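Local coordinates for Alpha/beta hydrolase fold protein (Chitinophaga pinensis, PDB 4PW0), which is probably a serine hydrolase of the alpha/beta hydrolase fold, its natural substrate not established, at residues A[109-114]-A[205-210]. Residues are numbered along the deposited sequence; the frame is centred on the assembly and turned at random.
Sequences FSLGGF and TAITNW
Trp210 NE1, which gives its N-H to Ala136 O, also lies over one face of the Phe114 ring, 3.3 Å from Phe114 CD1. The indole is thus pinned at its nitrogen while its five-membered ring stacks face to face on the phenyl ring, centroids 3.6 Å apart and planes at 9°. Trp210 CD1 sits above the middle of the phenyl ring. On the other half of the indole Phe114 CB takes over: it stands 3.6 Å from the centroid of the six-membered ring, almost straight over it, a CH-pi contact, and both rings of the indole are therefore met from the Phe114 side. Two torsions set this up, with CG anti to the carbonyl carbon in Phe114 (chi1 -57°) and anti to the backbone N in Trp210 (chi1 -178°); these turn both rings into the interface between helices 111-122 and 197-212, where they lie flat on each other. Ser110 O approaches the opposite face of the Phe114 ring near its rim. Ile207 packs at the rim of the stack: its CG2 meets the edge of the phenyl ring at Phe114 CE2 (4.1 Å), while its CG1 reaches Leu111 CD1 (3.9 Å), the two aliphatic chains crossing at about a right angle. Val85 of helix 85-98 touches both stacked residues, and Met88 touches Leu111. Ser110 occupies the strained turn between strand 104-109 and helix 111-122, consistent with the nucleophile elbow of this fold and a probable triad with His262 and Asp234. Helix 197-212 belongs to the helical insertion between strands 127-133 and 226-231, consistent with a cap. No hydrogen bond joins the two segments; their contact rests on aromatic stacking and apolar packing against the first turn of the helix that follows the presumed nucleophile, with the one polar indole atom satisfied by Ala136.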
ATOM      1  N   PHE A 109      15.296  -0.821  -7.173  1.00 14.12           N
ATOM      2  CA  PHE A 109      14.450  -1.773  -7.892  1.00 13.33           C
ATOM      3  C   PHE A 109      15.258  -3.034  -8.187  1.00 13.47           C
ATOM      4  O   PHE A 109      16.333  -2.958  -8.774  1.00 14.57           O
ATOM      5  CB  PHE A 109      13.981  -1.113  -9.196  1.00 14.05           C
ATOM      6  CG  PHE A 109      13.161  -2.020 -10.123  1.00 14.55           C
ATOM      7  CD1 PHE A 109      12.237  -2.907  -9.614  1.00 14.47           C
ATOM      8  CD2 PHE A 109      13.293  -1.919 -11.507  1.00 14.91           C
ATOM      9  CE1 PHE A 109      11.488  -3.717 -10.455  1.00 15.76           C
ATOM     10  CE2 PHE A 109      12.519  -2.693 -12.347  1.00 17.33           C
ATOM     11  CZ  PHE A 109      11.618  -3.605 -11.814  1.00 15.60           C
ATOM     12  N   SER A 110      14.744  -4.199  -7.759  1.00 13.41           N
ATOM     13  CA  SER A 110      15.300  -5.515  -8.101  1.00 14.03           C
ATOM     14  C   SER A 110      16.732  -5.595  -7.492  1.00 14.69           C
ATOM     15  O   SER A 110      16.863  -5.392  -6.276  1.00 14.53           O
ATOM     16  CB  SER A 110      15.216  -5.726  -9.596  1.00 15.41           C
ATOM     17  OG  SER A 110      15.747  -7.011  -9.901  1.00 16.97           O
ATOM     18  N   LEU A 111      17.775  -5.815  -8.289  1.00 14.53           N
ATOM     19  CA  LEU A 111      19.140  -5.760  -7.778  1.00 14.98           C
ATOM     20  C   LEU A 111      19.392  -4.496  -6.945  1.00 14.56           C
ATOM     21  O   LEU A 111      20.014  -4.541  -5.874  1.00 15.52           O
ATOM     22  CB  LEU A 111      20.075  -5.790  -8.977  1.00 17.20           C
ATOM     23  CG  LEU A 111      21.540  -5.550  -8.678  1.00 17.92           C
ATOM     24  CD1 LEU A 111      22.087  -6.590  -7.737  1.00 19.18           C
ATOM     25  CD2 LEU A 111      22.322  -5.551  -9.990  1.00 20.35           C
ATOM     26  N   GLY A 112      18.884  -3.349  -7.413  1.00 13.52           N
ATOM     27  CA  GLY A 112      19.021  -2.137  -6.673  1.00 14.40           C
ATOM     28  C   GLY A 112      18.364  -2.173  -5.307  1.00 14.70           C
ATOM     29  O   GLY A 112      18.819  -1.509  -4.368  1.00 15.64           O
ATOM     30  N   GLY A 113      17.277  -2.944  -5.192  1.00 14.50           N
ATOM     31  CA  GLY A 113      16.640  -3.145  -3.910  1.00 15.36           C
ATOM     32  C   GLY A 113      17.483  -3.952  -2.936  1.00 15.73           C
ATOM     33  O   GLY A 113      17.293  -3.835  -1.710  1.00 17.17           O
ATOM     34  N   PHE A 114      18.374  -4.796  -3.434  1.00 14.43           N
ATOM     35  CA  PHE A 114      19.335  -5.480  -2.556  1.00 14.35           C
ATOM     36  C   PHE A 114      20.405  -4.480  -2.078  1.00 15.76           C
ATOM     37  O   PHE A 114      20.734  -4.402  -0.870  1.00 16.36           O
ATOM     38  CB  PHE A 114      20.099  -6.581  -3.299  1.00 15.29           C
ATOM     39  CG  PHE A 114      19.268  -7.652  -3.938  1.00 14.62           C
ATOM     40  CD1 PHE A 114      17.944  -7.893  -3.602  1.00 15.21           C
ATOM     41  CD2 PHE A 114      19.840  -8.446  -4.900  1.00 15.55           C
ATOM     42  CE1 PHE A 114      17.204  -8.879  -4.252  1.00 15.12           C
ATOM     43  CE2 PHE A 114      19.131  -9.443  -5.522  1.00 15.93           C
ATOM     44  CZ  PHE A 114      17.823  -9.690  -5.211  1.00 14.91           C
ATOM     45  N   THR A 205      25.642 -13.278 -11.249  1.00 16.40           N
ATOM     46  CA  THR A 205      26.338 -13.888 -10.131  1.00 17.27           C
ATOM     47  C   THR A 205      25.910 -13.263  -8.786  1.00 16.02           C
ATOM     48  O   THR A 205      25.594 -13.958  -7.811  1.00 17.37           O
ATOM     49  CB  THR A 205      27.869 -13.756 -10.306  1.00 17.51           C
ATOM     50  OG1 THR A 205      28.222 -14.311 -11.568  1.00 18.37           O
ATOM     51  CG2 THR A 205      28.601 -14.499  -9.205  1.00 19.33           C
ATOM     52  N   ALA A 206      25.886 -11.926  -8.749  1.00 15.77           N
ATOM     53  CA  ALA A 206      25.562 -11.188  -7.549  1.00 15.75           C
ATOM     54  C   ALA A 206      24.128 -11.489  -7.068  1.00 15.84           C
ATOM     55  O   ALA A 206      23.894 -11.649  -5.842  1.00 17.33           O
ATOM     56  CB  ALA A 206      25.757  -9.702  -7.760  1.00 17.83           C
ATOM     57  N   ILE A 207      23.192 -11.561  -8.007  1.00 14.84           N
ATOM     58  CA  ILE A 207      21.807 -11.779  -7.643  1.00 15.16           C
ATOM     59  C   ILE A 207      21.622 -13.193  -7.103  1.00 15.89           C
ATOM     60  O   ILE A 207      20.962 -13.422  -6.074  1.00 16.87           O
ATOM     61  CB  ILE A 207      20.904 -11.535  -8.845  1.00 16.01           C
ATOM     62  CG1 ILE A 207      20.875 -10.058  -9.187  1.00 15.36           C
ATOM     63  CG2 ILE A 207      19.499 -12.050  -8.611  1.00 15.85           C
ATOM     64  CD1 ILE A 207      20.371  -9.775 -10.581  1.00 16.69           C
ATOM     65  N   THR A 208      22.228 -14.156  -7.768  1.00 15.70           N
ATOM     66  CA  THR A 208      22.130 -15.544  -7.309  1.00 16.66           C
ATOM     67  C   THR A 208      22.715 -15.689  -5.907  1.00 17.81           C
ATOM     68  O   THR A 208      22.109 -16.337  -5.030  1.00 18.25           O
ATOM     69  CB  THR A 208      22.848 -16.481  -8.324  1.00 16.98           C
ATOM     70  OG1 THR A 208      22.280 -16.302  -9.642  1.00 17.67           O
ATOM     71  CG2 THR A 208      22.664 -17.943  -7.917  1.00 17.87           C
ATOM     72  N   ASN A 209      23.879 -15.103  -5.701  1.00 17.40           N
ATOM     73  CA  ASN A 209      24.513 -15.193  -4.395  1.00 18.82           C
ATOM     74  C   ASN A 209      23.856 -14.425  -3.269  1.00 17.79           C
ATOM     75  O   ASN A 209      23.967 -14.826  -2.107  1.00 19.50           O
ATOM     76  CB  ASN A 209      26.012 -14.899  -4.480  1.00 19.47           C
ATOM     77  CG  ASN A 209      26.789 -16.086  -4.993  1.00 25.90           C
ATOM     78  OD1 ASN A 209      26.423 -17.240  -4.798  1.00 30.57           O
ATOM     79  ND2 ASN A 209      27.838 -15.812  -5.679  1.00 29.44           N
ATOM     80  N   TRP A 210      23.116 -13.368  -3.588  1.00 16.90           N
ATOM     81  CA  TRP A 210      22.282 -12.717  -2.576  1.00 17.05           C
ATOM     82  C   TRP A 210      21.349 -13.759  -1.967  1.00 17.19           C
ATOM     83  O   TRP A 210      21.097 -13.715  -0.762  1.00 18.51           O
ATOM     84  CB  TRP A 210      21.493 -11.566  -3.215  1.00 16.62           C
ATOM     85  CG  TRP A 210      20.627 -10.775  -2.292  1.00 16.08           C
ATOM     86  CD1 TRP A 210      19.279 -10.881  -2.151  1.00 15.88           C
ATOM     87  CD2 TRP A 210      21.032  -9.724  -1.416  1.00 15.26           C
ATOM     88  NE1 TRP A 210      18.826  -9.961  -1.243  1.00 15.67           N
ATOM     89  CE2 TRP A 210      19.872  -9.218  -0.803  1.00 15.79           C
ATOM     90  CE3 TRP A 210      22.256  -9.149  -1.093  1.00 17.55           C
ATOM     91  CZ2 TRP A 210      19.902  -8.148   0.082  1.00 17.25           C
ATOM     92  CZ3 TRP A 210      22.277  -8.083  -0.209  1.00 16.69           C
ATOM     93  CH2 TRP A 210      21.104  -7.588   0.352  1.00 16.84           C
TER